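Local structure of gamma-glutamyl-gamma-aminobutyraldehyde dehydrogenase (Burkholderia cenocepacia, 4LIH) at residues V94-A99 and W138-I143; A100-H105 and P130-C135; G159-E164 and T494-T499. The protein probably oxidises aldehydes such as gamma-glutamyl-gamma-aminobutyraldehyde to the corresponding carboxylic acids, with NAD(P)+ as the hydride acceptor. All blocks are in the same frame, centred on the assembly; numbering follows the deposited sequence.

How the interactions relate
Interactions 1 and 2 both join helix 88-104 to helix 121-142, with centres about 10 Å apart, and they touch through a salt bridge along helix 88-104, between Arg97 NH1 and Glu104 OE2 (3.0 Å). Along the chain, both segments of interaction 2 fall between those of interaction 1, as expected where two antiparallel helices, with helix 106-117 between them in sequence, meet at successive points. Interaction 3 comes later and joins strands 157-172 and 494-502; its centre lies about 23 Å from that of interaction 1 and 32 Å from that of interaction 2. The helix pair lies within the body of the subunit, while the strand pair belongs to an arm reaching other subunits of the tetramer.

Interaction 1: V94-A99 and W138-I143; sequences VLLRWA and WFAEAI
Glu141 OE1 is gripped by two ammonium groups of the second subunit, those of Lys92 and Lys145, while the stem of the same side chain faces its own subunit, where CG comes within 4.5 Å of Leu96 CD2. This one residue therefore joins an apolar helix seam to a charged subunit interface. The seam itself has no hydrogen bond across it and is carried by methyl and methylene groups. At its middle the methyl of Ala140 points toward helix 88-104 and meets Leu95 CB at 3.7 Å. Leu96 reaches the same methyl with its branch: its CA-CB bond does not aim at the other helix, but with CG lying beside the backbone N (chi1 -69°) CD2 swings in to 4.1 Å from Ala140 CB. One small residue thus receives two leucines, one by its stem and one by its branch. A turn further on, Ile143 crosses Leu95 at about a right angle, and their terminal methyls touch, Leu95 CD1 and Ile143 CD1 being 4.0 Å apart. The segment axes run nearly antiparallel, 163° between directions, and approach to 8.9 Å, a separation consistent with the alanine at the centre. The helix pair belongs to what is, by the family, probably the cofactor-binding domain, and helix 178-191 packs alongside it on Phe139 and Ile143.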
ATOM      1  N   VAL A  94      19.570   0.230 -17.345  1.00 10.11           N
ATOM      2  CA  VAL A  94      20.941  -0.271 -17.093  1.00 10.40           C
ATOM      3  C   VAL A  94      20.943  -1.620 -16.365  1.00 10.36           C
ATOM      4  O   VAL A  94      21.624  -2.531 -16.784  1.00 10.48           O
ATOM      5  CB  VAL A  94      21.802   0.771 -16.362  1.00 10.49           C
ATOM      6  CG1 VAL A  94      23.143   0.205 -15.932  1.00 10.61           C
ATOM      7  CG2 VAL A  94      21.997   1.993 -17.246  1.00 10.66           C
ATOM      8  N   LEU A  95      20.164  -1.747 -15.295  1.00 10.36           N
ATOM      9  CA  LEU A  95      20.122  -2.992 -14.553  1.00 10.25           C
ATOM     10  C   LEU A  95      19.573  -4.154 -15.399  1.00 10.23           C
ATOM     11  O   LEU A  95      20.107  -5.248 -15.352  1.00  9.81           O
ATOM     12  CB  LEU A  95      19.357  -2.831 -13.230  1.00 10.22           C
ATOM     13  CG  LEU A  95      19.994  -1.857 -12.245  1.00 10.32           C
ATOM     14  CD1 LEU A  95      18.974  -1.527 -11.152  1.00 10.48           C
ATOM     15  CD2 LEU A  95      21.283  -2.432 -11.656  1.00 10.35           C
ATOM     16  N   LEU A  96      18.528  -3.917 -16.181  1.00 10.45           N
ATOM     17  CA  LEU A  96      18.085  -4.917 -17.148  1.00 10.81           C
ATOM     18  C   LEU A  96      19.202  -5.360 -18.113  1.00 11.44           C
ATOM     19  O   LEU A  96      19.346  -6.570 -18.395  1.00 11.65           O
ATOM     20  CB  LEU A  96      16.828  -4.439 -17.926  1.00 10.88           C
ATOM     21  CG  LEU A  96      15.543  -4.334 -17.100  1.00 10.72           C
ATOM     22  CD1 LEU A  96      14.334  -3.944 -17.995  1.00 10.71           C
ATOM     23  CD2 LEU A  96      15.305  -5.640 -16.462  1.00 10.63           C
ATOM     24  N   ARG A  97      19.990  -4.415 -18.627  1.00 12.10           N
ATOM     25  CA  ARG A  97      21.064  -4.782 -19.518  1.00 12.95           C
ATOM     26  C   ARG A  97      22.120  -5.661 -18.820  1.00 12.23           C
ATOM     27  O   ARG A  97      22.687  -6.551 -19.412  1.00 12.04           O
ATOM     28  CB  ARG A  97      21.719  -3.535 -20.114  1.00 14.43           C
ATOM     29  CG  ARG A  97      22.910  -3.806 -21.005  1.00 16.45           C
ATOM     30  CD  ARG A  97      22.489  -4.589 -22.221  1.00 18.27           C
ATOM     31  NE  ARG A  97      23.609  -4.946 -23.087  1.00 20.69           N
ATOM     32  CZ  ARG A  97      23.676  -6.058 -23.803  1.00 21.55           C
ATOM     33  NH1 ARG A  97      22.710  -6.951 -23.749  1.00 22.78           N
ATOM     34  NH2 ARG A  97      24.747  -6.296 -24.545  1.00 23.70           N
ATOM     35  N   TRP A  98      22.375  -5.403 -17.547  1.00 11.45           N
ATOM     36  CA  TRP A  98      23.383  -6.166 -16.806  1.00 11.15           C
ATOM     37  C   TRP A  98      22.914  -7.600 -16.620  1.00 11.05           C
ATOM     38  O   TRP A  98      23.652  -8.558 -16.893  1.00 11.08           O
ATOM     39  CB  TRP A  98      23.628  -5.487 -15.465  1.00 10.92           C
ATOM     40  CG  TRP A  98      24.658  -6.082 -14.592  1.00 10.85           C
ATOM     41  CD1 TRP A  98      25.741  -6.819 -14.948  1.00 10.95           C
ATOM     42  CD2 TRP A  98      24.744  -5.881 -13.189  1.00 10.78           C
ATOM     43  NE1 TRP A  98      26.503  -7.100 -13.831  1.00 10.98           N
ATOM     44  CE2 TRP A  98      25.873  -6.574 -12.730  1.00 10.79           C
ATOM     45  CE3 TRP A  98      23.930  -5.220 -12.267  1.00 10.77           C
ATOM     46  CZ2 TRP A  98      26.255  -6.568 -11.398  1.00 10.71           C
ATOM     47  CZ3 TRP A  98      24.300  -5.246 -10.934  1.00 10.59           C
ATOM     48  CH2 TRP A  98      25.460  -5.895 -10.523  1.00 10.57           C
ATOM     49  N   ALA A  99      21.652  -7.742 -16.235  1.00 10.80           N
ATOM     50  CA  ALA A  99      21.042  -9.031 -16.102  1.00 10.72           C
ATOM     51  C   ALA A  99      21.020  -9.796 -17.415  1.00 10.84           C
ATOM     52  O   ALA A  99      21.328 -10.994 -17.425  1.00 10.98           O
ATOM     53  CB  ALA A  99      19.624  -8.892 -15.584  1.00 10.66           C
ATOM     54  N   TRP A 138      14.103  -8.039 -11.250  1.00  7.95           N
ATOM     55  CA  TRP A 138      12.872  -7.774 -10.478  1.00  7.91           C
ATOM     56  C   TRP A 138      13.024  -6.437  -9.762  1.00  7.84           C
ATOM     57  O   TRP A 138      12.151  -5.584  -9.825  1.00  7.80           O
ATOM     58  CB  TRP A 138      12.634  -8.905  -9.493  1.00  7.92           C
ATOM     59  CG  TRP A 138      11.283  -8.971  -8.859  1.00  7.92           C
ATOM     60  CD1 TRP A 138      10.208  -9.681  -9.300  1.00  8.01           C
ATOM     61  CD2 TRP A 138      10.878  -8.338  -7.653  1.00  7.92           C
ATOM     62  NE1 TRP A 138       9.126  -9.503  -8.452  1.00  8.02           N
ATOM     63  CE2 TRP A 138       9.520  -8.716  -7.409  1.00  7.95           C
ATOM     64  CE3 TRP A 138      11.506  -7.467  -6.767  1.00  7.87           C
ATOM     65  CZ2 TRP A 138       8.785  -8.240  -6.313  1.00  7.85           C
ATOM     66  CZ3 TRP A 138      10.780  -7.022  -5.631  1.00  7.80           C
ATOM     67  CH2 TRP A 138       9.418  -7.428  -5.434  1.00  7.81           C
ATOM     68  N   PHE A 139      14.180  -6.198  -9.148  1.00  7.78           N
ATOM     69  CA  PHE A 139      14.337  -4.902  -8.493  1.00  7.78           C
ATOM     70  C   PHE A 139      14.393  -3.754  -9.507  1.00  7.90           C
ATOM     71  O   PHE A 139      13.880  -2.680  -9.234  1.00  7.89           O
ATOM     72  CB  PHE A 139      15.487  -4.888  -7.483  1.00  7.72           C
ATOM     73  CG  PHE A 139      15.146  -5.621  -6.198  1.00  7.64           C
ATOM     74  CD1 PHE A 139      14.264  -5.040  -5.256  1.00  7.63           C
ATOM     75  CD2 PHE A 139      15.570  -6.928  -6.005  1.00  7.59           C
ATOM     76  CE1 PHE A 139      13.927  -5.710  -4.069  1.00  7.51           C
ATOM     77  CE2 PHE A 139      15.211  -7.601  -4.852  1.00  7.58           C
ATOM     78  CZ  PHE A 139      14.402  -7.001  -3.897  1.00  7.53           C
ATOM     79  N   ALA A 140      14.963  -4.017 -10.688  1.00  8.10           N
ATOM     80  CA  ALA A 140      14.993  -3.049 -11.762  1.00  8.31           C
ATOM     81  C   ALA A 140      13.567  -2.714 -12.144  1.00  8.43           C
ATOM     82  O   ALA A 140      13.180  -1.537 -12.270  1.00  8.59           O
ATOM     83  CB  ALA A 140      15.718  -3.615 -12.974  1.00  8.40           C
ATOM     84  N   GLU A 141      12.772  -3.757 -12.320  1.00  8.45           N
ATOM     85  CA  GLU A 141      11.382  -3.589 -12.768  1.00  8.60           C
ATOM     86  C   GLU A 141      10.502  -2.955 -11.682  1.00  8.63           C
ATOM     87  O   GLU A 141       9.442  -2.443 -11.971  1.00  8.72           O
ATOM     88  CB  GLU A 141      10.801  -4.953 -13.133  1.00  8.62           C
ATOM     89  CG  GLU A 141      11.295  -5.539 -14.442  1.00  8.75           C
ATOM     90  CD  GLU A 141      10.792  -6.967 -14.679  1.00  8.83           C
ATOM     91  OE1 GLU A 141      10.306  -7.605 -13.737  1.00  8.80           O
ATOM     92  OE2 GLU A 141      10.838  -7.469 -15.820  1.00  9.00           O
ATOM     93  N   ALA A 142      10.919  -3.035 -10.426  1.00  8.77           N
ATOM     94  CA  ALA A 142      10.156  -2.410  -9.329  1.00  8.90           C
ATOM     95  C   ALA A 142      10.415  -0.909  -9.153  1.00  9.07           C
ATOM     96  O   ALA A 142       9.573  -0.223  -8.565  1.00  8.97           O
ATOM     97  CB  ALA A 142      10.453  -3.140  -8.047  1.00  8.80           C
ATOM     98  N   ILE A 143      11.549  -0.413  -9.651  1.00  9.37           N
ATOM     99  CA  ILE A 143      12.020   0.960  -9.414  1.00  9.76           C
ATOM    100  C   ILE A 143      10.996   2.009  -9.755  1.00  9.72           C
ATOM    101  O   ILE A 143      10.931   3.087  -9.092  1.00  9.66           O
ATOM    102  CB  ILE A 143      13.280   1.348 -10.281  1.00 10.22           C
ATOM    103  CG1 ILE A 143      14.549   0.658  -9.807  1.00 10.47           C
ATOM    104  CG2 ILE A 143      13.583   2.849 -10.176  1.00 10.43           C
ATOM    105  CD1 ILE A 143      15.687   0.814 -10.817  1.00 10.63           C
TER

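Interaction 2: A100-H105 and P130-C135; sequences ALMREH and PGAAYC
Arg103 leans across Ala133, and its side chain can be followed outward from CB as it spans the gap to helix 121-142. From CB the chain is extended as far as NE, with CG beside the backbone N (chi1 -70°), which brings its end to the opposing helix. CG is the first atom to touch, 3.8 Å from Ala133 CB. NE follows, 3.6 Å from the same methyl, and it also forms a salt bridge with Glu137 OE2, one turn along that helix. The guanidinium lies with one face against Ala133, whose CB stands 3.4 Å above its plane, displaced toward the rim. Beyond CZ the two nitrogens diverge: NH1 packs on the ring of Pro130, 4.2 Å from its CB, whereas NH2 comes obliquely to Pro130 O and Tyr134 N. A water at the edge, in the guanidinium plane, accepts a hydrogen bond from NH2 at 3.1 Å and gives a weak one to Pro130 O, the carbonyl that already accepts Tyr134 N within the helix. The charged tip is therefore tied to Glu137 and water while one face of the guanidinium, with CG and NE, covers the methyl of Ala133. On the buried side of the pair, Met102 reaches across with an extended chain, SD lying 4.1 Å from Ala133 CA and 4.3 Å from Ala132 CB. Around this antiparallel pair, probably part of the family's cofactor-binding domain, helix 106-117 adds Leu109 against Met102 and Leu106 against Pro130, and helix 178-191 packs on Ala132 and Cys135.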
ATOM      1  N   ALA A 100      20.649  -9.125 -18.492  1.00 10.83           N
ATOM      2  CA  ALA A 100      20.743  -9.727 -19.853  1.00 11.13           C
ATOM      3  C   ALA A 100      22.153 -10.253 -20.135  1.00 11.41           C
ATOM      4  O   ALA A 100      22.326 -11.352 -20.681  1.00 11.42           O
ATOM      5  CB  ALA A 100      20.334  -8.733 -20.918  1.00 11.25           C
ATOM      6  N   LEU A 101      23.160  -9.455 -19.782  1.00 11.52           N
ATOM      7  CA  LEU A 101      24.540  -9.896 -19.920  1.00 11.87           C
ATOM      8  C   LEU A 101      24.832 -11.120 -19.071  1.00 11.68           C
ATOM      9  O   LEU A 101      25.463 -12.076 -19.552  1.00 11.78           O
ATOM     10  CB  LEU A 101      25.532  -8.779 -19.620  1.00 12.00           C
ATOM     11  CG  LEU A 101      25.659  -7.703 -20.710  1.00 12.40           C
ATOM     12  CD1 LEU A 101      26.371  -6.497 -20.146  1.00 12.40           C
ATOM     13  CD2 LEU A 101      26.403  -8.197 -21.932  1.00 12.69           C
ATOM     14  N   MET A 102      24.379 -11.130 -17.820  1.00 11.71           N
ATOM     15  CA  MET A 102      24.588 -12.311 -16.994  1.00 11.63           C
ATOM     16  C   MET A 102      24.023 -13.530 -17.719  1.00 11.96           C
ATOM     17  O   MET A 102      24.659 -14.582 -17.758  1.00 12.12           O
ATOM     18  CB  MET A 102      23.916 -12.207 -15.639  1.00 11.52           C
ATOM     19  CG  MET A 102      24.481 -11.140 -14.740  1.00 11.57           C
ATOM     20  SD  MET A 102      23.655 -11.185 -13.113  1.00 11.44           S
ATOM     21  CE  MET A 102      24.168  -9.581 -12.608  1.00 11.53           C
ATOM     22  N   ARG A 103      22.841 -13.373 -18.286  1.00 11.94           N
ATOM     23  CA  ARG A 103      22.197 -14.448 -18.976  1.00 12.33           C
ATOM     24  C   ARG A 103      22.971 -14.868 -20.248  1.00 13.07           C
ATOM     25  O   ARG A 103      23.094 -16.061 -20.540  1.00 12.76           O
ATOM     26  CB  ARG A 103      20.740 -14.075 -19.297  1.00 12.21           C
ATOM     27  CG  ARG A 103      19.885 -14.012 -18.056  1.00 11.86           C
ATOM     28  CD  ARG A 103      18.414 -13.772 -18.389  1.00 11.92           C
ATOM     29  NE  ARG A 103      17.607 -13.580 -17.179  1.00 11.70           N
ATOM     30  CZ  ARG A 103      17.113 -14.561 -16.414  1.00 11.86           C
ATOM     31  NH1 ARG A 103      17.315 -15.862 -16.693  1.00 12.08           N
ATOM     32  NH2 ARG A 103      16.402 -14.245 -15.343  1.00 11.69           N
ATOM     33  N   GLU A 104      23.494 -13.899 -20.981  1.00 14.45           N
ATOM     34  CA  GLU A 104      24.306 -14.170 -22.162  1.00 15.74           C
ATOM     35  C   GLU A 104      25.584 -14.950 -21.786  1.00 15.17           C
ATOM     36  O   GLU A 104      26.065 -15.796 -22.536  1.00 15.39           O
ATOM     37  CB  GLU A 104      24.725 -12.871 -22.840  1.00 17.97           C
ATOM     38  CG  GLU A 104      23.637 -12.172 -23.629  1.00 20.58           C
ATOM     39  CD  GLU A 104      24.158 -10.881 -24.211  1.00 22.67           C
ATOM     40  OE1 GLU A 104      25.296 -10.905 -24.691  1.00 25.26           O
ATOM     41  OE2 GLU A 104      23.443  -9.857 -24.161  1.00 26.61           O
ATOM     42  N   HIS A 105      26.134 -14.639 -20.626  1.00 14.33           N
ATOM     43  CA  HIS A 105      27.318 -15.318 -20.115  1.00 14.24           C
ATOM     44  C   HIS A 105      26.966 -16.416 -19.106  1.00 13.30           C
ATOM     45  O   HIS A 105      27.790 -16.798 -18.277  1.00 13.02           O
ATOM     46  CB  HIS A 105      28.251 -14.291 -19.488  1.00 14.93           C
ATOM     47  CG  HIS A 105      28.823 -13.322 -20.479  1.00 16.20           C
ATOM     48  ND1 HIS A 105      30.046 -13.530 -21.087  1.00 17.34           N
ATOM     49  CD2 HIS A 105      28.346 -12.160 -20.984  1.00 16.58           C
ATOM     50  CE1 HIS A 105      30.302 -12.531 -21.914  1.00 17.58           C
ATOM     51  NE2 HIS A 105      29.290 -11.683 -21.867  1.00 17.66           N
ATOM     52  N   PRO A 130      20.583 -18.039 -13.053  1.00  8.86           N
ATOM     53  CA  PRO A 130      19.276 -17.436 -13.368  1.00  8.79           C
ATOM     54  C   PRO A 130      18.632 -16.677 -12.197  1.00  8.59           C
ATOM     55  O   PRO A 130      17.973 -15.657 -12.438  1.00  8.50           O
ATOM     56  CB  PRO A 130      18.409 -18.634 -13.772  1.00  8.92           C
ATOM     57  CG  PRO A 130      19.362 -19.695 -14.139  1.00  9.01           C
ATOM     58  CD  PRO A 130      20.587 -19.496 -13.297  1.00  8.95           C
ATOM     59  N   GLY A 131      18.844 -17.164 -10.969  1.00  8.42           N
ATOM     60  CA  GLY A 131      18.340 -16.521  -9.727  1.00  8.24           C
ATOM     61  C   GLY A 131      18.958 -15.139  -9.568  1.00  8.14           C
ATOM     62  O   GLY A 131      18.281 -14.198  -9.228  1.00  8.19           O
ATOM     63  N   ALA A 132      20.260 -15.020  -9.810  1.00  8.10           N
ATOM     64  CA  ALA A 132      20.919 -13.728  -9.704  1.00  8.09           C
ATOM     65  C   ALA A 132      20.335 -12.720 -10.681  1.00  8.07           C
ATOM     66  O   ALA A 132      20.134 -11.526 -10.322  1.00  8.13           O
ATOM     67  CB  ALA A 132      22.442 -13.857  -9.932  1.00  8.12           C
ATOM     68  N   ALA A 133      20.151 -13.176 -11.924  1.00  8.11           N
ATOM     69  CA  ALA A 133      19.702 -12.336 -13.015  1.00  8.11           C
ATOM     70  C   ALA A 133      18.249 -11.921 -12.712  1.00  8.02           C
ATOM     71  O   ALA A 133      17.954 -10.757 -12.800  1.00  7.84           O
ATOM     72  CB  ALA A 133      19.788 -13.052 -14.329  1.00  8.23           C
ATOM     73  N   TYR A 134      17.434 -12.878 -12.205  1.00  7.94           N
ATOM     74  CA  TYR A 134      16.011 -12.608 -11.836  1.00  7.90           C
ATOM     75  C   TYR A 134      15.944 -11.602 -10.728  1.00  7.88           C
ATOM     76  O   TYR A 134      15.162 -10.658 -10.778  1.00  7.88           O
ATOM     77  CB  TYR A 134      15.277 -13.883 -11.502  1.00  7.85           C
ATOM     78  CG  TYR A 134      13.932 -13.775 -10.727  1.00  7.70           C
ATOM     79  CD1 TYR A 134      12.829 -13.104 -11.248  1.00  7.69           C
ATOM     80  CD2 TYR A 134      13.759 -14.455  -9.535  1.00  7.60           C
ATOM     81  CE1 TYR A 134      11.619 -13.028 -10.581  1.00  7.60           C
ATOM     82  CE2 TYR A 134      12.546 -14.419  -8.857  1.00  7.52           C
ATOM     83  CZ  TYR A 134      11.478 -13.726  -9.366  1.00  7.57           C
ATOM     84  OH  TYR A 134      10.290 -13.709  -8.649  1.00  7.58           O
ATOM     85  N   CYS A 135      16.857 -11.724  -9.761  1.00  7.80           N
ATOM     86  CA  CYS A 135      16.855 -10.764  -8.673  1.00  7.72           C
ATOM     87  C   CYS A 135      17.148  -9.336  -9.163  1.00  7.71           C
ATOM     88  O   CYS A 135      16.420  -8.387  -8.835  1.00  7.57           O
ATOM     89  CB  CYS A 135      17.798 -11.202  -7.567  1.00  7.68           C
ATOM     90  SG  CYS A 135      17.884 -10.063  -6.178  1.00  7.67           S
TER
HETATM   91  O   HOH W   1      15.271 -16.813 -14.135  1.00 22.24           O

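Interaction 3: G159-E164 and T494-T499; sequences GLVTRE and TELKST
The guanidinium of Arg163 has Leu496 on one face, with CD2 over its centre 3.7 Å above the plane, and a water at its edge in the plane. NH1 gives that water a hydrogen bond, and the water in turn donates to Thr494 O. A second bond from NH1 reaches Thr494 OG1 at 2.8 Å; it is bent, and the hydroxyl sits 22° out of the guanidinium plane. Leu496 is shared, since its CD2 also lies 4.0 Å from Val161 CG1 on the same face of the sheet.

A second flat group, the carboxylate of Glu164, works on the opposite face. Lys497 NZ meets Glu164 OE2 on the syn side at 2.8 Å, 19° from the carboxylate plane, and adds a weak bond to OE1 at 3.2 Å. The lysine chain bends at chi3 (-75°) to bring NZ there. Both ends have further partners on the third subunit: Tyr476 OH for Glu164 OE1 and Leu453 O for Lys497 NZ. Farther along this face a water joins the hydroxyls of Thr162 and Thr499 and donates to Lys497 O.

Between the two faces runs an antiparallel ladder. Leu160 with Thr499, Thr162 with Lys497 and Glu164 with Glu495 are hydrogen-bonded pairs, each closed by two N-H to O bonds. Val161 with Ser498 and Arg163 with Leu496 form the non-hydrogen-bonded pairs between them.

Ser498 and Thr499 also pair in parallel with a strand of the third subunit, so the sheet runs on across the interface, and Leu160 packs on Leu160 of the fourth subunit. Such a strand arm, which includes the C-terminal strand, is characteristic of the oligomerisation domain of aldehyde dehydrogenases.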
ATOM      1  N   GLY A 159       2.248  17.317   3.090  1.00  8.69           N
ATOM      2  CA  GLY A 159       3.095  16.372   3.821  1.00  8.62           C
ATOM      3  C   GLY A 159       3.479  15.193   2.953  1.00  8.50           C
ATOM      4  O   GLY A 159       2.617  14.490   2.545  1.00  8.31           O
ATOM      5  N   LEU A 160       4.776  14.946   2.792  1.00  8.54           N
ATOM      6  CA  LEU A 160       5.293  13.897   1.892  1.00  8.53           C
ATOM      7  C   LEU A 160       6.194  12.960   2.688  1.00  8.53           C
ATOM      8  O   LEU A 160       6.939  13.379   3.592  1.00  8.75           O
ATOM      9  CB  LEU A 160       6.126  14.522   0.745  1.00  8.54           C
ATOM     10  CG  LEU A 160       5.601  15.710  -0.088  1.00  8.64           C
ATOM     11  CD1 LEU A 160       6.589  16.089  -1.204  1.00  8.72           C
ATOM     12  CD2 LEU A 160       4.224  15.440  -0.653  1.00  8.64           C
ATOM     13  N   VAL A 161       6.100  11.687   2.412  1.00  8.43           N
ATOM     14  CA  VAL A 161       6.995  10.746   3.006  1.00  8.49           C
ATOM     15  C   VAL A 161       7.648   9.972   1.872  1.00  8.59           C
ATOM     16  O   VAL A 161       6.961   9.261   1.109  1.00  8.36           O
ATOM     17  CB  VAL A 161       6.258   9.803   3.938  1.00  8.41           C
ATOM     18  CG1 VAL A 161       7.226   8.812   4.556  1.00  8.40           C
ATOM     19  CG2 VAL A 161       5.506  10.599   4.978  1.00  8.47           C
ATOM     20  N   THR A 162       8.953  10.164   1.723  1.00  8.70           N
ATOM     21  CA  THR A 162       9.710   9.555   0.603  1.00  8.84           C
ATOM     22  C   THR A 162      10.832   8.660   1.124  1.00  9.17           C
ATOM     23  O   THR A 162      11.125   8.629   2.325  1.00  9.11           O
ATOM     24  CB  THR A 162      10.232  10.675  -0.333  1.00  8.85           C
ATOM     25  OG1 THR A 162      11.012  11.619   0.404  1.00  8.76           O
ATOM     26  CG2 THR A 162       9.045  11.456  -0.866  1.00  8.81           C
ATOM     27  N   ARG A 163      11.416   7.899   0.216  1.00  9.51           N
ATOM     28  CA  ARG A 163      12.590   7.084   0.501  1.00  9.80           C
ATOM     29  C   ARG A 163      13.757   7.587  -0.322  1.00  9.77           C
ATOM     30  O   ARG A 163      13.586   7.871  -1.497  1.00  9.60           O
ATOM     31  CB  ARG A 163      12.286   5.618   0.203  1.00 10.26           C
ATOM     32  CG  ARG A 163      11.593   4.909   1.383  1.00 10.76           C
ATOM     33  CD  ARG A 163      11.391   3.412   1.137  1.00 11.25           C
ATOM     34  NE  ARG A 163      10.734   2.829   2.311  1.00 11.87           N
ATOM     35  CZ  ARG A 163      11.327   2.584   3.481  1.00 12.39           C
ATOM     36  NH1 ARG A 163      12.626   2.780   3.663  1.00 12.34           N
ATOM     37  NH2 ARG A 163      10.614   2.111   4.480  1.00 13.12           N
ATOM     38  N   GLU A 164      14.937   7.685   0.297  1.00  9.53           N
ATOM     39  CA  GLU A 164      16.155   8.023  -0.428  1.00  9.54           C
ATOM     40  C   GLU A 164      17.244   6.967  -0.190  1.00  9.18           C
ATOM     41  O   GLU A 164      17.350   6.379   0.899  1.00  9.32           O
ATOM     42  CB  GLU A 164      16.699   9.415   0.028  1.00  9.86           C
ATOM     43  CG  GLU A 164      15.662  10.532  -0.114  1.00 10.16           C
ATOM     44  CD  GLU A 164      16.106  11.908   0.393  1.00 10.44           C
ATOM     45  OE1 GLU A 164      17.014  12.049   1.257  1.00 10.57           O
ATOM     46  OE2 GLU A 164      15.439  12.895  -0.016  1.00 10.90           O
ATOM     47  N   THR A 494      17.693   2.271   2.105  1.00  8.64           N
ATOM     48  CA  THR A 494      17.068   3.585   2.004  1.00  8.61           C
ATOM     49  C   THR A 494      16.792   4.155   3.393  1.00  8.45           C
ATOM     50  O   THR A 494      16.740   3.413   4.374  1.00  8.64           O
ATOM     51  CB  THR A 494      15.721   3.547   1.218  1.00  8.59           C
ATOM     52  OG1 THR A 494      14.819   2.654   1.854  1.00  8.57           O
ATOM     53  CG2 THR A 494      15.926   3.038  -0.176  1.00  8.70           C
ATOM     54  N   GLU A 495      16.594   5.473   3.450  1.00  8.37           N
ATOM     55  CA  GLU A 495      16.043   6.163   4.594  1.00  8.26           C
ATOM     56  C   GLU A 495      14.703   6.775   4.229  1.00  8.05           C
ATOM     57  O   GLU A 495      14.487   7.217   3.098  1.00  7.84           O
ATOM     58  CB  GLU A 495      16.950   7.286   5.051  1.00  8.58           C
ATOM     59  CG  GLU A 495      18.361   6.843   5.370  1.00  8.82           C
ATOM     60  CD  GLU A 495      18.483   6.218   6.745  1.00  9.09           C
ATOM     61  OE1 GLU A 495      19.625   5.789   7.058  1.00  9.45           O
ATOM     62  OE2 GLU A 495      17.478   6.170   7.537  1.00  9.12           O
ATOM     63  N   LEU A 496      13.831   6.820   5.224  1.00  7.84           N
ATOM     64  CA  LEU A 496      12.624   7.611   5.162  1.00  7.85           C
ATOM     65  C   LEU A 496      12.889   9.050   5.498  1.00  7.94           C
ATOM     66  O   LEU A 496      13.682   9.400   6.407  1.00  7.88           O
ATOM     67  CB  LEU A 496      11.544   7.080   6.146  1.00  7.82           C
ATOM     68  CG  LEU A 496      10.978   5.686   5.787  1.00  7.77           C
ATOM     69  CD1 LEU A 496      10.456   4.938   7.016  1.00  7.81           C
ATOM     70  CD2 LEU A 496       9.837   5.828   4.815  1.00  7.80           C
ATOM     71  N   LYS A 497      12.155   9.879   4.788  1.00  8.00           N
ATOM     72  CA  LYS A 497      12.132  11.299   5.020  1.00  8.08           C
ATOM     73  C   LYS A 497      10.674  11.772   5.037  1.00  8.07           C
ATOM     74  O   LYS A 497       9.950  11.484   4.111  1.00  8.06           O
ATOM     75  CB  LYS A 497      12.927  12.042   3.924  1.00  8.10           C
ATOM     76  CG  LYS A 497      12.833  13.581   4.070  1.00  8.17           C
ATOM     77  CD  LYS A 497      13.636  14.276   2.953  1.00  8.23           C
ATOM     78  CE  LYS A 497      15.153  14.235   3.156  1.00  8.28           C
ATOM     79  NZ  LYS A 497      15.809  14.877   1.992  1.00  8.36           N
ATOM     80  N   SER A 498      10.300  12.501   6.087  1.00  8.09           N
ATOM     81  CA  SER A 498       9.077  13.266   6.163  1.00  8.21           C
ATOM     82  C   SER A 498       9.392  14.726   5.773  1.00  8.45           C
ATOM     83  O   SER A 498      10.258  15.356   6.394  1.00  8.52           O
ATOM     84  CB  SER A 498       8.517  13.186   7.594  1.00  8.17           C
ATOM     85  OG  SER A 498       8.018  11.869   7.883  1.00  8.04           O
ATOM     86  N   THR A 499       8.734  15.235   4.726  1.00  8.64           N
ATOM     87  CA  THR A 499       8.810  16.633   4.349  1.00  8.90           C
ATOM     88  C   THR A 499       7.466  17.322   4.655  1.00  9.09           C
ATOM     89  O   THR A 499       6.443  16.953   4.095  1.00  8.99           O
ATOM     90  CB  THR A 499       9.162  16.783   2.860  1.00  8.94           C
ATOM     91  OG1 THR A 499      10.378  16.071   2.566  1.00  9.02           O
ATOM     92  CG2 THR A 499       9.378  18.252   2.534  1.00  9.17           C
TER
HETATM   93  O   HOH W   2       9.609  13.494   2.001  1.00 11.68           O
HETATM   94  O   HOH W   3      14.630   2.628   5.900  1.00 11.19           O